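Local coordinates for chorismate mutase and shikimate 5-dehydrogenase fusion protein (Clostridium acetobutylicum, PDB 3FBT), which probably catalyses the reversible NADPH-linked reduction of 3-dehydroshikimate to shikimate through this dehydrogenase part of a fusion with chorismate mutase, at residues Lys74-Ile79 against Asn90-Ser95; Phe102-Ile107 against Glu248-Asp253; Glu202-Phe207 against Lys224-Ser229. One frame throughout, in Å; residues are numbered along the deposited sequence.

In the fold
Interactions 1 and 2 adjoin in the substrate-binding half of the chain, with centres 12 Å apart. They touch: Lys-93 NZ bonds to Ile-250 O, and Thr-91 pairs through its backbone with Phe-102. Interaction 3 lies in the NADP-binding half, its centre 41 Å from that of interaction 1 and 33 Å from that of interaction 2. All three are partly buried. Interaction 1 pairs a leucine contact with a water bridge at the surface, where Tyr-77 is exposed. Interaction 2 joins a CH-pi contact to methyl packing at buried Thr-104, near the predicted shikimate site. Interaction 3 packs two short helices round buried Val-204 and Ala-226. Like interaction 2, it has no hydrogen bond between its segments.

Interaction 1. Residues Lys74-Ile79 against Asn90-Ser95; sequences KELYEI and NTLKFS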
loop_
_atom_site.group_PDB
_atom_site.type_symbol
_atom_site.label_atom_id
_atom_site.label_comp_id
_atom_site.label_asym_id
_atom_site.label_seq_id
_atom_site.Cartn_x
_atom_site.Cartn_y
_atom_site.Cartn_z
ATOM N N LYS A 74 -8.425 18.290 -10.586
ATOM C CA LYS A 74 -7.673 18.417 -11.829
ATOM C C LYS A 74 -7.286 17.068 -12.446
ATOM O O LYS A 74 -7.022 16.974 -13.650
ATOM C CB LYS A 74 -6.402 19.236 -11.574
ATOM C CG LYS A 74 -6.666 20.727 -11.596
ATOM C CD LYS A 74 -5.559 21.506 -10.926
ATOM C CE LYS A 74 -5.841 23.040 -10.957
ATOM N NZ LYS A 74 -6.840 23.538 -9.935
ATOM N N GLU A 75 -7.306 16.030 -11.615
ATOM C CA GLU A 75 -6.729 14.753 -11.956
ATOM C C GLU A 75 -7.765 13.751 -12.410
ATOM O O GLU A 75 -7.422 12.680 -12.839
ATOM C CB GLU A 75 -6.002 14.203 -10.739
ATOM C CG GLU A 75 -4.945 15.146 -10.208
ATOM C CD GLU A 75 -3.870 15.409 -11.229
ATOM O OE1 GLU A 75 -3.772 14.634 -12.219
ATOM O OE2 GLU A 75 -3.116 16.400 -11.051
ATOM N N LEU A 76 -9.033 14.086 -12.299
ATOM C CA LEU A 76 -10.063 13.058 -12.368
ATOM C C LEU A 76 -10.680 13.116 -13.740
ATOM O O LEU A 76 -10.862 14.207 -14.272
ATOM C CB LEU A 76 -11.152 13.323 -11.317
ATOM C CG LEU A 76 -10.642 13.564 -9.880
ATOM C CD1 LEU A 76 -11.749 13.666 -8.833
ATOM C CD2 LEU A 76 -9.788 12.411 -9.506
ATOM N N TYR A 77 -11.043 11.982 -14.323
ATOM C CA TYR A 77 -11.645 12.093 -15.629
ATOM C C TYR A 77 -13.153 12.332 -15.455
ATOM O O TYR A 77 -13.872 12.791 -16.365
ATOM C CB TYR A 77 -11.323 10.864 -16.478
ATOM C CG TYR A 77 -12.041 9.624 -16.012
ATOM C CD1 TYR A 77 -11.446 8.773 -15.124
ATOM C CD2 TYR A 77 -13.322 9.301 -16.470
ATOM C CE1 TYR A 77 -12.097 7.637 -14.661
ATOM C CE2 TYR A 77 -13.990 8.145 -16.021
ATOM C CZ TYR A 77 -13.346 7.331 -15.120
ATOM O OH TYR A 77 -13.943 6.195 -14.625
ATOM N N GLU A 78 -13.654 12.062 -14.273
ATOM C CA GLU A 78 -15.056 12.263 -14.050
ATOM C C GLU A 78 -15.278 12.520 -12.543
ATOM O O GLU A 78 -14.463 12.062 -11.743
ATOM C CB GLU A 78 -15.740 10.990 -14.496
ATOM C CG GLU A 78 -17.199 10.973 -14.394
ATOM C CD GLU A 78 -17.739 9.610 -14.879
ATOM O OE1 GLU A 78 -18.273 9.541 -15.995
ATOM O OE2 GLU A 78 -17.609 8.604 -14.158
ATOM N N ILE A 79 -16.395 13.186 -12.196
ATOM C CA ILE A 79 -16.747 13.639 -10.828
ATOM C C ILE A 79 -18.287 13.571 -10.642
ATOM O O ILE A 79 -19.033 14.003 -11.525
ATOM C CB ILE A 79 -16.240 15.128 -10.607
ATOM C CG1 ILE A 79 -14.711 15.205 -10.735
ATOM C CG2 ILE A 79 -16.626 15.687 -9.227
ATOM C CD1 ILE A 79 -14.154 16.629 -10.566
ATOM N N ASN A 90 -13.918 14.290 -1.712
ATOM C CA ASN A 90 -13.101 13.651 -0.651
ATOM C C ASN A 90 -12.886 12.167 -0.882
ATOM O O ASN A 90 -12.331 11.520 -0.014
ATOM C CB ASN A 90 -13.731 13.810 0.746
ATOM C CG ASN A 90 -14.912 12.913 0.901
ATOM O OD1 ASN A 90 -15.510 12.556 -0.096
ATOM N ND2 ASN A 90 -15.252 12.505 2.130
ATOM N N THR A 91 -13.324 11.612 -2.025
ATOM C CA THR A 91 -13.244 10.151 -2.249
ATOM C C THR A 91 -12.851 9.881 -3.733
ATOM O O THR A 91 -13.446 10.480 -4.639
ATOM C CB THR A 91 -14.616 9.455 -2.015
ATOM O OG1 THR A 91 -15.074 9.666 -0.677
ATOM C CG2 THR A 91 -14.580 7.946 -2.351
ATOM N N LEU A 92 -11.856 9.017 -3.969
ATOM C CA LEU A 92 -11.367 8.746 -5.312
ATOM C C LEU A 92 -11.540 7.262 -5.617
ATOM O O LEU A 92 -11.194 6.452 -4.814
ATOM C CB LEU A 92 -9.913 9.144 -5.486
ATOM C CG LEU A 92 -9.516 10.527 -4.941
ATOM C CD1 LEU A 92 -8.046 10.710 -5.241
ATOM C CD2 LEU A 92 -10.284 11.615 -5.666
ATOM N N LYS A 93 -12.166 6.965 -6.738
ATOM C CA LYS A 93 -12.358 5.601 -7.223
ATOM C C LYS A 93 -11.423 5.384 -8.419
ATOM O O LYS A 93 -11.378 6.198 -9.345
ATOM C CB LYS A 93 -13.781 5.425 -7.718
ATOM C CG LYS A 93 -14.185 3.936 -8.086
ATOM C CD LYS A 93 -15.631 3.944 -8.733
ATOM C CE LYS A 93 -16.131 2.532 -9.175
ATOM N NZ LYS A 93 -15.773 1.560 -8.071
ATOM N N PHE A 94 -10.633 4.332 -8.353
ATOM C CA PHE A 94 -9.689 4.038 -9.423
ATOM C C PHE A 94 -10.349 3.053 -10.342
ATOM O O PHE A 94 -10.946 2.076 -9.891
ATOM C CB PHE A 94 -8.417 3.431 -8.825
ATOM C CG PHE A 94 -7.614 4.440 -8.056
ATOM C CD1 PHE A 94 -6.605 5.159 -8.684
ATOM C CD2 PHE A 94 -7.935 4.741 -6.747
ATOM C CE1 PHE A 94 -5.864 6.111 -8.029
ATOM C CE2 PHE A 94 -7.207 5.725 -6.045
ATOM C CZ PHE A 94 -6.185 6.432 -6.658
ATOM N N SER A 95 -10.297 3.273 -11.639
ATOM C CA SER A 95 -10.695 2.157 -12.518
ATOM C C SER A 95 -9.858 2.176 -13.783
ATOM O O SER A 95 -8.929 2.932 -13.872
ATOM C CB SER A 95 -12.199 2.204 -12.801
ATOM O OG SER A 95 -12.428 3.206 -13.763
HETATM O O HOH W 1 -12.649 5.279 -11.760
#
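In the mixed sheet of the substrate-binding domain, Leu-76 meets Leu-92 next to the edge strand 78-79. Both methyls of Leu-76 rest on one methyl of Leu-92. CD2 of Leu-76 lies 4.0 Å from CD2 of Leu-92, and CD1 of Leu-76 is equally near the same atom. The two side chains cross at about a right angle. Both leucines also touch Ile-99.

The second point of contact is polar. Tyr-77 is exposed to solvent, with its CG between the backbone N and the carbonyl carbon (chi1 71°). This brings its hydroxyl close to Ser-95, and a water sits between them. This water is 3.3 Å from Tyr-77 OH and 2.9 Å from Ser-95 OG. It also donates to Lys-93 O at 2.9 Å, so three groups hold it. The hydroxyls Tyr-77 OH and Ser-95 OG are themselves 3.5 Å apart.

No direct strand pairing joins 74-79 to 90-95. Strand 99-102 runs between strands 78-79 and 91-94. It bonds through its backbone to Tyr-77 and Glu-78 on one side and to Thr-91 on the other. Asn-90 and Thr-91 both face Phe-102, which makes a classic beta bulge. Asn-90 is a predicted shikimate ligand. Thr-91 OG1 donates to Asn-90 OD1 at 3.0 Å, from above the carbonyl plane. Asn-90 OD1 also accepts from Thr-104 N, so OD1 accepts two hydrogen bonds. Lys-93 NZ forms a salt bridge with Asp-253.

Interaction 2. Residues Phe102-Ile107 against Glu248-Asp253; sequences FNTDYI and EEIWND. With SO4 (sulfate ion), chain G.
A single residue, Ile-250, makes nearly all of the contact from its helix. The contact belongs to the shikimate dehydrogenase fold. Here CG2 of Ile-250 lies over one face of the Phe-102 ring, offset toward the rim. This is a CH-pi contact, with CG2 of Ile-250 4.1 Å from the centroid of the Phe-102 ring and 17° off the ring normal. The other branch ends in CD1, which meets Thr-104 CG2 tip to tip at 3.6 Å and also touches Phe-102 near CG. With chi1 at -70°, CG2 is anti to the backbone N and CG1 anti to the carbonyl carbon, which sends CG2 to the ring and CD1 to the Thr-104 methyl.

Helix 237-252 follows the Rossmann strands and returns to pack on the substrate-binding domain. It meets the turn between strand 99-102 and helix 105-115. Asp-105, at the start of helix 105-115, is a predicted shikimate ligand, and Asn-90 and Gln-243, also predicted, lie beside Thr-104. Thr-104 turns its methyl to Ile-250, while its OG1 hydrogen-bonds to Thr-91 and Ser-247.

Asn-103 caps helix 105-115. Its OD1 accepts from Tyr-106 N at 3.2 Å, and the N-H points at it with an angle of 169°. Asn-103 ND2 is held by Ala-88 O, so both ends of the amide are engaged.

A sulfate, probably from the crystallisation liquor, sits beside this turn. Its exact place is less sure, as it lies too close to Ile-107. It is hydrogen-bonded to Ser-80 OG. Its O2 accepts a nearly straight bond from Asn-103 N at 2.8 Å.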
loop_
_atom_site.group_PDB
_atom_site.type_symbol
_atom_site.label_atom_id
_atom_site.label_comp_id
_atom_site.label_asym_id
_atom_site.label_seq_id
_atom_site.Cartn_x
_atom_site.Cartn_y
_atom_site.Cartn_z
ATOM N N PHE A 102 -15.841 11.561 -5.861
ATOM C CA PHE A 102 -17.114 11.636 -5.161
ATOM C C PHE A 102 -16.939 12.455 -3.930
ATOM O O PHE A 102 -15.829 12.795 -3.549
ATOM C CB PHE A 102 -17.588 10.228 -4.754
ATOM C CG PHE A 102 -17.729 9.303 -5.965
ATOM C CD1 PHE A 102 -18.961 9.062 -6.516
ATOM C CD2 PHE A 102 -16.591 8.772 -6.598
ATOM C CE1 PHE A 102 -19.085 8.225 -7.672
ATOM C CE2 PHE A 102 -16.708 7.925 -7.731
ATOM C CZ PHE A 102 -17.952 7.662 -8.260
ATOM N N ASN A 103 -18.052 12.660 -3.249
ATOM C CA ASN A 103 -18.062 13.337 -2.003
ATOM C C ASN A 103 -18.942 12.601 -1.069
ATOM O O ASN A 103 -20.152 12.661 -1.201
ATOM C CB ASN A 103 -18.592 14.770 -2.158
ATOM C CG ASN A 103 -18.360 15.569 -0.892
ATOM O OD1 ASN A 103 -18.847 15.212 0.150
ATOM N ND2 ASN A 103 -17.515 16.568 -0.965
ATOM N N THR A 104 -18.350 11.900 -0.104
ATOM C CA THR A 104 -19.133 11.124 0.858
ATOM C C THR A 104 -19.281 11.809 2.241
ATOM O O THR A 104 -19.900 11.247 3.091
ATOM C CB THR A 104 -18.459 9.758 1.102
ATOM O OG1 THR A 104 -17.178 10.034 1.614
ATOM C CG2 THR A 104 -18.309 8.946 -0.258
ATOM N N ASP A 105 -18.753 13.030 2.441
ATOM C CA ASP A 105 -19.200 13.875 3.587
ATOM C C ASP A 105 -20.709 14.191 3.511
ATOM O O ASP A 105 -21.433 14.149 4.542
ATOM C CB ASP A 105 -18.450 15.214 3.612
ATOM C CG ASP A 105 -16.965 15.030 3.950
ATOM O OD1 ASP A 105 -16.670 14.123 4.773
ATOM O OD2 ASP A 105 -16.101 15.726 3.354
ATOM N N TYR A 106 -21.150 14.566 2.322
ATOM C CA TYR A 106 -22.579 14.835 2.045
ATOM C C TYR A 106 -23.424 13.636 2.474
ATOM O O TYR A 106 -24.469 13.776 3.172
ATOM C CB TYR A 106 -22.741 15.071 0.546
ATOM C CG TYR A 106 -24.169 15.357 0.121
ATOM C CD1 TYR A 106 -24.600 16.647 -0.039
ATOM C CD2 TYR A 106 -25.094 14.311 -0.093
ATOM C CE1 TYR A 106 -25.911 16.949 -0.422
ATOM C CE2 TYR A 106 -26.441 14.584 -0.469
ATOM C CZ TYR A 106 -26.838 15.924 -0.616
ATOM O OH TYR A 106 -28.145 16.274 -1.003
ATOM N N ILE A 107 -22.952 12.424 2.121
ATOM C CA ILE A 107 -23.754 11.207 2.369
ATOM C C ILE A 107 -23.708 10.928 3.847
ATOM O O ILE A 107 -24.704 10.599 4.481
ATOM C CB ILE A 107 -23.181 9.998 1.606
ATOM C CG1 ILE A 107 -23.134 10.312 0.115
ATOM C CG2 ILE A 107 -24.044 8.766 1.848
ATOM C CD1 ILE A 107 -22.919 9.087 -0.807
ATOM N N GLU A 248 -16.324 2.949 1.094
ATOM C CA GLU A 248 -15.957 1.554 0.853
ATOM C C GLU A 248 -16.953 0.982 -0.144
ATOM O O GLU A 248 -16.570 0.095 -0.953
ATOM C CB GLU A 248 -16.002 0.709 2.122
ATOM C CG GLU A 248 -14.843 0.915 3.085
ATOM C CD GLU A 248 -13.481 0.552 2.511
ATOM O OE1 GLU A 248 -13.395 -0.199 1.489
ATOM O OE2 GLU A 248 -12.472 1.039 3.082
ATOM N N GLU A 249 -18.211 1.483 -0.071
ATOM C CA GLU A 249 -19.262 1.083 -1.020
ATOM C C GLU A 249 -18.854 1.498 -2.395
ATOM O O GLU A 249 -18.983 0.740 -3.332
ATOM C CB GLU A 249 -20.636 1.699 -0.687
ATOM C CG GLU A 249 -21.270 1.185 0.691
ATOM C CD GLU A 249 -22.608 1.909 1.025
ATOM O OE1 GLU A 249 -23.396 1.363 1.812
ATOM O OE2 GLU A 249 -22.902 3.009 0.485
ATOM N N ILE A 250 -18.379 2.729 -2.554
ATOM C CA ILE A 250 -18.025 3.138 -3.881
ATOM C C ILE A 250 -16.745 2.429 -4.414
ATOM O O ILE A 250 -16.650 2.083 -5.609
ATOM C CB ILE A 250 -17.838 4.654 -3.905
ATOM C CG1 ILE A 250 -19.197 5.419 -3.728
ATOM C CG2 ILE A 250 -17.045 5.044 -5.105
ATOM C CD1 ILE A 250 -18.987 6.886 -3.105
ATOM N N TRP A 251 -15.749 2.224 -3.539
ATOM C CA TRP A 251 -14.499 1.567 -3.937
ATOM C C TRP A 251 -14.729 0.101 -4.375
ATOM O O TRP A 251 -14.218 -0.344 -5.380
ATOM C CB TRP A 251 -13.422 1.593 -2.797
ATOM C CG TRP A 251 -12.958 3.018 -2.458
ATOM C CD1 TRP A 251 -12.833 4.045 -3.302
ATOM C CD2 TRP A 251 -12.512 3.497 -1.154
ATOM N NE1 TRP A 251 -12.382 5.194 -2.581
ATOM C CE2 TRP A 251 -12.208 4.847 -1.269
ATOM C CE3 TRP A 251 -12.375 2.886 0.092
ATOM C CZ2 TRP A 251 -11.730 5.606 -0.182
ATOM C CZ3 TRP A 251 -11.936 3.611 1.144
ATOM C CH2 TRP A 251 -11.626 4.968 1.016
ATOM N N ASN A 252 -15.461 -0.629 -3.560
ATOM C CA ASN A 252 -15.614 -2.020 -3.755
ATOM C C ASN A 252 -16.935 -2.399 -4.391
ATOM O O ASN A 252 -17.237 -3.573 -4.487
ATOM C CB ASN A 252 -15.451 -2.692 -2.425
ATOM C CG ASN A 252 -14.130 -2.333 -1.804
ATOM O OD1 ASN A 252 -13.085 -2.542 -2.421
ATOM N ND2 ASN A 252 -14.163 -1.689 -0.632
ATOM N N ASP A 253 -17.697 -1.417 -4.852
ATOM C CA ASP A 253 -19.021 -1.648 -5.464
ATOM C C ASP A 253 -19.802 -2.662 -4.694
ATOM O O ASP A 253 -20.197 -3.706 -5.266
ATOM C CB ASP A 253 -18.848 -2.100 -6.906
ATOM C CG ASP A 253 -18.425 -0.944 -7.801
ATOM O OD1 ASP A 253 -19.123 0.099 -7.734
ATOM O OD2 ASP A 253 -17.404 -1.036 -8.540
HETATM S S SO4 G . -21.686 11.371 -3.966
HETATM O O1 SO4 G . -22.566 12.417 -3.386
HETATM O O2 SO4 G . -20.469 12.028 -4.426
HETATM O O3 SO4 G . -21.522 10.421 -2.855
HETATM O O4 SO4 G . -22.307 10.484 -4.971
#

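Interaction 3. Residues Glu202-Phe207 against Lys224-Ser229; sequences EVVAKF and KYARES
In the NADP-binding domain, helix 201-204 packs against helix 221-228, with Val-204 facing Tyr-225 and Ala-226. Val-204 is buried and uses both methyls. Its CG1 is anti to the backbone N (chi1 -178°) and presses on the backbone of the neighbouring helix, 3.5 Å from Ala-226 CA. The same CG1 is 3.7 Å from Ala-226 CB. The other methyl, CG2, is 3.9 Å from Tyr-225 CB. It comes to the edge of the Tyr-225 ring, near the ring plane, and the two side chains cross at about a right angle.

The small side chain of Ala-226 allows this close approach. Nearer the surface, Ala-205 CB lies 3.9 Å from Ser-229 CB.

No hydrogen bond crosses the contact. A type I turn runs from Val-204 to Phe-207, with Phe-207 N donating to Val-204 O at 3.1 Å. On the other helix, Arg-227 turns away and forms a salt bridge with Glu-219.

Strand 209-212 of the parallel sheet follows the first helix, and strand 232-234 follows the second. Such apolar packing between successive connecting helices is characteristic of the helix layer that flanks the parallel sheet of a Rossmann fold, where strands and helices alternate along the chain.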
loop_
_atom_site.group_PDB
_atom_site.type_symbol
_atom_site.label_atom_id
_atom_site.label_comp_id
_atom_site.label_asym_id
_atom_site.label_seq_id
_atom_site.Cartn_x
_atom_site.Cartn_y
_atom_site.Cartn_z
ATOM N N GLU A 202 -26.871 30.470 25.745
ATOM C CA GLU A 202 -28.058 31.275 25.426
ATOM C C GLU A 202 -28.347 31.241 23.947
ATOM O O GLU A 202 -29.498 31.449 23.502
ATOM C CB GLU A 202 -27.750 32.709 25.858
ATOM C CG GLU A 202 -26.247 32.887 25.888
ATOM C CD GLU A 202 -25.841 34.275 26.141
ATOM O OE1 GLU A 202 -26.616 34.975 26.833
ATOM O OE2 GLU A 202 -24.749 34.673 25.649
ATOM N N VAL A 203 -27.309 31.054 23.124
ATOM C CA VAL A 203 -27.613 30.922 21.690
ATOM C C VAL A 203 -28.103 29.529 21.401
ATOM O O VAL A 203 -29.122 29.313 20.707
ATOM C CB VAL A 203 -26.457 31.321 20.756
ATOM C CG1 VAL A 203 -26.864 31.036 19.353
ATOM C CG2 VAL A 203 -26.099 32.851 20.944
ATOM N N VAL A 204 -27.388 28.573 21.947
ATOM C CA VAL A 204 -27.764 27.211 21.748
ATOM C C VAL A 204 -29.227 27.083 22.128
ATOM O O VAL A 204 -29.985 26.416 21.441
ATOM C CB VAL A 204 -26.938 26.292 22.633
ATOM C CG1 VAL A 204 -27.289 24.808 22.393
ATOM C CG2 VAL A 204 -25.457 26.569 22.460
ATOM N N ALA A 205 -29.625 27.788 23.192
ATOM C CA ALA A 205 -30.954 27.567 23.823
ATOM C C ALA A 205 -32.104 27.979 22.982
ATOM O O ALA A 205 -33.243 27.690 23.307
ATOM C CB ALA A 205 -31.043 28.259 25.190
ATOM N N LYS A 206 -31.835 28.635 21.876
ATOM C CA LYS A 206 -32.914 29.082 21.045
ATOM C C LYS A 206 -33.170 28.146 19.932
ATOM O O LYS A 206 -33.883 28.496 19.019
ATOM C CB LYS A 206 -32.645 30.463 20.439
ATOM C CG LYS A 206 -32.096 31.453 21.418
ATOM C CD LYS A 206 -32.013 32.774 20.662
ATOM C CE LYS A 206 -31.004 33.775 21.263
ATOM N NZ LYS A 206 -31.391 35.066 20.671
ATOM N N PHE A 207 -32.615 26.951 19.957
ATOM C CA PHE A 207 -32.858 26.080 18.779
ATOM C C PHE A 207 -33.475 24.827 19.307
ATOM O O PHE A 207 -33.421 24.585 20.485
ATOM C CB PHE A 207 -31.514 25.802 18.064
ATOM C CG PHE A 207 -30.962 27.004 17.375
ATOM C CD1 PHE A 207 -31.132 27.177 16.017
ATOM C CD2 PHE A 207 -30.322 28.001 18.098
ATOM C CE1 PHE A 207 -30.658 28.311 15.384
ATOM C CE2 PHE A 207 -29.844 29.130 17.467
ATOM C CZ PHE A 207 -30.013 29.281 16.132
ATOM N N LYS A 224 -22.861 19.969 25.473
ATOM C CA LYS A 224 -23.292 20.039 26.870
ATOM C C LYS A 224 -24.369 21.130 26.986
ATOM O O LYS A 224 -25.565 20.859 27.324
ATOM C CB LYS A 224 -22.100 20.392 27.768
ATOM C CG LYS A 224 -22.489 20.495 29.238
ATOM C CD LYS A 224 -21.530 21.325 30.023
ATOM C CE LYS A 224 -20.078 20.816 29.875
ATOM N NZ LYS A 224 -19.259 21.146 31.109
ATOM N N TYR A 225 -23.953 22.345 26.622
ATOM C CA TYR A 225 -24.847 23.489 26.496
ATOM C C TYR A 225 -26.203 23.095 25.995
ATOM O O TYR A 225 -27.214 23.554 26.521
ATOM C CB TYR A 225 -24.301 24.496 25.493
ATOM C CG TYR A 225 -23.177 25.308 26.004
ATOM C CD1 TYR A 225 -22.726 25.170 27.303
ATOM C CD2 TYR A 225 -22.571 26.260 25.178
ATOM C CE1 TYR A 225 -21.666 25.956 27.776
ATOM C CE2 TYR A 225 -21.534 27.011 25.603
ATOM C CZ TYR A 225 -21.092 26.889 26.903
ATOM O OH TYR A 225 -20.043 27.696 27.292
ATOM N N ALA A 226 -26.226 22.313 24.917
ATOM C CA ALA A 226 -27.466 21.877 24.330
ATOM C C ALA A 226 -28.180 20.966 25.320
ATOM O O ALA A 226 -29.420 20.979 25.386
ATOM C CB ALA A 226 -27.199 21.143 23.019
ATOM N N ARG A 227 -27.412 20.206 26.104
ATOM C CA ARG A 227 -28.021 19.231 27.039
ATOM C C ARG A 227 -28.790 19.976 28.123
ATOM O O ARG A 227 -30.022 19.896 28.228
ATOM C CB ARG A 227 -26.962 18.302 27.664
ATOM C CG ARG A 227 -27.526 17.381 28.770
ATOM C CD ARG A 227 -26.587 16.232 29.102
ATOM N NE ARG A 227 -25.208 16.649 29.259
ATOM C CZ ARG A 227 -24.759 17.344 30.284
ATOM N NH1 ARG A 227 -25.608 17.728 31.238
ATOM N NH2 ARG A 227 -23.477 17.678 30.355
ATOM N N GLU A 228 -28.037 20.723 28.907
ATOM C CA GLU A 228 -28.595 21.672 29.855
ATOM C C GLU A 228 -29.850 22.450 29.407
ATOM O O GLU A 228 -30.663 22.802 30.258
ATOM C CB GLU A 228 -27.517 22.651 30.239
ATOM C CG GLU A 228 -26.218 21.975 30.528
ATOM C CD GLU A 228 -25.223 22.914 31.174
ATOM O OE1 GLU A 228 -24.242 22.436 31.777
ATOM O OE2 GLU A 228 -25.437 24.141 31.094
ATOM N N SER A 229 -30.023 22.734 28.115
ATOM C CA SER A 229 -31.154 23.584 27.676
ATOM C C SER A 229 -32.355 22.834 27.090
ATOM O O SER A 229 -33.356 23.433 26.631
ATOM C CB SER A 229 -30.686 24.652 26.666
ATOM O OG SER A 229 -29.612 25.430 27.172
#